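Local coordinates for protein haloacid dehalogenase-like hydrolase (Klebsiella pneumoniae subsp. pneumoniae, PDB 3PGV) that probably acts as a magnesium-dependent phosphatase of the haloacid dehalogenase-like superfamily, Cof family, and can bind a calcium ion, at residues Val124-Glu129 with Gly156-Gln161. Residues are numbered along the deposited sequence; the frame is centred on the assembly and turned at random.
Sequences VYREDE and GELDPQ
Arg126 and Asp159 form a salt bridge, Arg126 NH2 lying 2.7 Å from Asp159 OD2. The oxygen sits at the edge of the guanidinium, close to its plane, but the carboxylate is turned 72° against that plane and receives NH2 on the anti side of OD2, tilted 34° out of the carboxylate plane. From above the other face of the carboxylate, the backbone N of Gln161 reaches the same Asp159 OD2 at 3.2 Å, closing an Asx turn. Two donors thus grip one oxygen, and the aspartate joins the turn in its own loop and also takes the arginine. Arg126 NE adds a weak hydrogen bond to the backbone oxygen of Asp159 (NE to O 3.2 Å), and Gln161 O lies 2.8 Å from Arg126 NE, oblique to the guanidinium. The Arg126 side chain runs straight out to NE, with chi1 -177° placing CG opposite the backbone N, and this carries the charge from the strand across to the loop. Along its shaft, Arg126 CD touches Leu158 CD1 at 4.0 Å. Deeper in, Val124 and Leu158 meet tip to tip, Val124 CG1 lying 3.9 Å from Leu158 CD2; Tyr131 of the next strand touches both side chains. Pro160 faces the other way, onto helix 104-110. Residues Arg126 to Glu129 make a type II' turn, the two-residue link of a beta hairpin between strands 121-126 and 129-132, and the contact ties this hairpin to the loop leading into strand 163-169, beside the six-stranded sheet of the cap domain, away from the calcium site.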
ATOM      1  N   VAL A 124      11.838   8.730   3.204  1.00 28.98           N
ATOM      2  CA  VAL A 124      10.723   9.640   3.454  1.00 28.07           C
ATOM      3  C   VAL A 124      10.005   9.983   2.135  1.00 33.27           C
ATOM      4  O   VAL A 124      10.662  10.348   1.155  1.00 31.65           O
ATOM      5  CB  VAL A 124      11.227  10.944   4.165  1.00 30.47           C
ATOM      6  CG1 VAL A 124      10.090  11.929   4.377  1.00 29.21           C
ATOM      7  CG2 VAL A 124      11.922  10.626   5.482  1.00 29.60           C
ATOM      8  N   TYR A 125       8.661   9.903   2.122  1.00 30.99           N
ATOM      9  CA  TYR A 125       7.876  10.454   1.016  1.00 30.94           C
ATOM     10  C   TYR A 125       7.272  11.766   1.468  1.00 35.30           C
ATOM     11  O   TYR A 125       6.393  11.769   2.328  1.00 34.60           O
ATOM     12  CB  TYR A 125       6.765   9.495   0.556  1.00 31.04           C
ATOM     13  CG  TYR A 125       7.246   8.299  -0.247  1.00 31.60           C
ATOM     14  CD1 TYR A 125       8.537   8.260  -0.778  1.00 32.36           C
ATOM     15  CD2 TYR A 125       6.386   7.242  -0.544  1.00 31.19           C
ATOM     16  CE1 TYR A 125       8.985   7.163  -1.508  1.00 31.55           C
ATOM     17  CE2 TYR A 125       6.820   6.140  -1.271  1.00 32.19           C
ATOM     18  CZ  TYR A 125       8.118   6.103  -1.760  1.00 37.99           C
ATOM     19  OH  TYR A 125       8.545   5.009  -2.491  1.00 32.21           O
ATOM     20  N   ARG A 126       7.851  12.890   1.012  1.00 31.67           N
ATOM     21  CA  ARG A 126       7.334  14.217   1.301  1.00 30.51           C
ATOM     22  C   ARG A 126       6.715  14.762   0.048  1.00 36.75           C
ATOM     23  O   ARG A 126       7.437  15.048  -0.921  1.00 37.26           O
ATOM     24  CB  ARG A 126       8.452  15.149   1.780  1.00 29.29           C
ATOM     25  CG  ARG A 126       7.940  16.526   2.151  1.00 33.56           C
ATOM     26  CD  ARG A 126       9.037  17.439   2.642  1.00 32.52           C
ATOM     27  NE  ARG A 126       8.482  18.687   3.157  1.00 41.63           N
ATOM     28  CZ  ARG A 126       8.112  19.705   2.388  1.00 51.69           C
ATOM     29  NH1 ARG A 126       8.256  19.639   1.073  1.00 39.83           N
ATOM     30  NH2 ARG A 126       7.591  20.795   2.930  1.00 41.74           N
ATOM     31  N   GLU A 127       5.368  14.867   0.024  1.00 34.23           N
ATOM     32  CA  GLU A 127       4.625  15.303  -1.168  1.00 34.77           C
ATOM     33  C   GLU A 127       5.036  14.451  -2.379  1.00 39.70           C
ATOM     34  O   GLU A 127       4.946  13.231  -2.310  1.00 39.35           O
ATOM     35  CB  GLU A 127       4.819  16.823  -1.444  1.00 37.09           C
ATOM     36  CG  GLU A 127       4.462  17.735  -0.265  1.00 46.51           C
ATOM     37  CD  GLU A 127       2.998  17.772   0.150  1.00 74.87           C
ATOM     38  OE1 GLU A 127       2.196  16.968  -0.380  1.00 73.46           O
ATOM     39  OE2 GLU A 127       2.659  18.604   1.022  1.00 81.95           O
ATOM     40  N   ASP A 128       5.573  15.079  -3.438  1.00 37.49           N
ATOM     41  CA  ASP A 128       6.001  14.354  -4.640  1.00 37.63           C
ATOM     42  C   ASP A 128       7.489  14.013  -4.627  1.00 40.82           C
ATOM     43  O   ASP A 128       8.037  13.618  -5.656  1.00 42.22           O
ATOM     44  CB  ASP A 128       5.636  15.144  -5.906  1.00 40.31           C
ATOM     45  CG  ASP A 128       4.171  15.060  -6.277  1.00 52.69           C
ATOM     46  OD1 ASP A 128       3.475  14.107  -5.789  1.00 51.22           O
ATOM     47  OD2 ASP A 128       3.732  15.860  -7.137  1.00 63.07           O
ATOM     48  N   GLU A 129       8.135  14.119  -3.466  1.00 36.04           N
ATOM     49  CA  GLU A 129       9.570  13.832  -3.375  1.00 35.65           C
ATOM     50  C   GLU A 129       9.900  12.644  -2.493  1.00 35.87           C
ATOM     51  O   GLU A 129       9.189  12.358  -1.527  1.00 31.77           O
ATOM     52  CB  GLU A 129      10.355  15.065  -2.924  1.00 38.01           C
ATOM     53  CG  GLU A 129      10.365  16.190  -3.941  1.00 44.83           C
ATOM     54  CD  GLU A 129      11.284  17.332  -3.564  1.00 62.96           C
ATOM     55  OE1 GLU A 129      11.181  17.822  -2.413  1.00 55.57           O
ATOM     56  OE2 GLU A 129      12.118  17.730  -4.411  1.00 47.96           O
ATOM     57  N   GLY A 156      18.279  17.498  10.248  1.00 49.65           N
ATOM     58  CA  GLY A 156      17.648  18.808  10.373  1.00 50.34           C
ATOM     59  C   GLY A 156      17.364  19.532   9.070  1.00 56.94           C
ATOM     60  O   GLY A 156      16.677  20.556   9.075  1.00 57.59           O
ATOM     61  N   GLU A 157      17.896  19.035   7.943  1.00 54.13           N
ATOM     62  CA  GLU A 157      17.687  19.737   6.683  1.00 53.58           C
ATOM     63  C   GLU A 157      16.408  19.293   5.904  1.00 52.89           C
ATOM     64  O   GLU A 157      16.181  19.764   4.789  1.00 54.56           O
ATOM     65  CB  GLU A 157      18.975  19.735   5.802  1.00 56.63           C
ATOM     66  CG  GLU A 157      19.170  18.522   4.914  1.00 69.64           C
ATOM     67  CD  GLU A 157      20.463  18.547   4.109  1.00 90.19           C
ATOM     68  OE1 GLU A 157      21.387  19.310   4.484  1.00 86.07           O
ATOM     69  OE2 GLU A 157      20.579  17.749   3.150  1.00 76.40           O
ATOM     70  N   LEU A 158      15.553  18.445   6.517  1.00 43.60           N
ATOM     71  CA  LEU A 158      14.304  18.028   5.853  1.00 39.54           C
ATOM     72  C   LEU A 158      13.058  18.562   6.590  1.00 43.11           C
ATOM     73  O   LEU A 158      12.932  18.375   7.801  1.00 43.45           O
ATOM     74  CB  LEU A 158      14.242  16.487   5.699  1.00 36.60           C
ATOM     75  CG  LEU A 158      12.991  15.920   4.992  1.00 35.96           C
ATOM     76  CD1 LEU A 158      12.852  16.464   3.589  1.00 33.99           C
ATOM     77  CD2 LEU A 158      13.017  14.406   4.974  1.00 33.79           C
ATOM     78  N   ASP A 159      12.135  19.218   5.844  1.00 38.52           N
ATOM     79  CA  ASP A 159      10.904  19.772   6.409  1.00 37.13           C
ATOM     80  C   ASP A 159       9.931  18.665   6.833  1.00 38.68           C
ATOM     81  O   ASP A 159       9.544  17.821   6.003  1.00 36.38           O
ATOM     82  CB  ASP A 159      10.223  20.729   5.420  1.00 38.66           C
ATOM     83  CG  ASP A 159       9.016  21.429   6.016  1.00 44.54           C
ATOM     84  OD1 ASP A 159       9.200  22.240   6.935  1.00 47.99           O
ATOM     85  OD2 ASP A 159       7.895  21.135   5.585  1.00 48.16           O
ATOM     86  N   PRO A 160       9.456  18.695   8.116  1.00 34.38           N
ATOM     87  CA  PRO A 160       8.581  17.606   8.590  1.00 32.77           C
ATOM     88  C   PRO A 160       7.101  17.758   8.227  1.00 36.73           C
ATOM     89  O   PRO A 160       6.267  17.026   8.764  1.00 36.88           O
ATOM     90  CB  PRO A 160       8.827  17.582  10.099  1.00 34.35           C
ATOM     91  CG  PRO A 160       9.277  18.950  10.440  1.00 39.10           C
ATOM     92  CD  PRO A 160       9.839  19.608   9.217  1.00 35.72           C
ATOM     93  N   GLN A 161       6.787  18.606   7.243  1.00 32.06           N
ATOM     94  CA  GLN A 161       5.412  18.720   6.768  1.00 31.99           C
ATOM     95  C   GLN A 161       5.221  18.097   5.384  1.00 36.87           C
ATOM     96  O   GLN A 161       6.171  18.028   4.610  1.00 37.92           O
ATOM     97  CB  GLN A 161       4.925  20.174   6.817  1.00 34.08           C
ATOM     98  CG  GLN A 161       4.672  20.637   8.257  1.00 49.78           C
ATOM     99  CD  GLN A 161       4.154  22.032   8.355  1.00 64.90           C
ATOM    100  OE1 GLN A 161       4.476  22.764   9.288  1.00 64.40           O
ATOM    101  NE2 GLN A 161       3.292  22.417   7.433  1.00 53.77           N
TER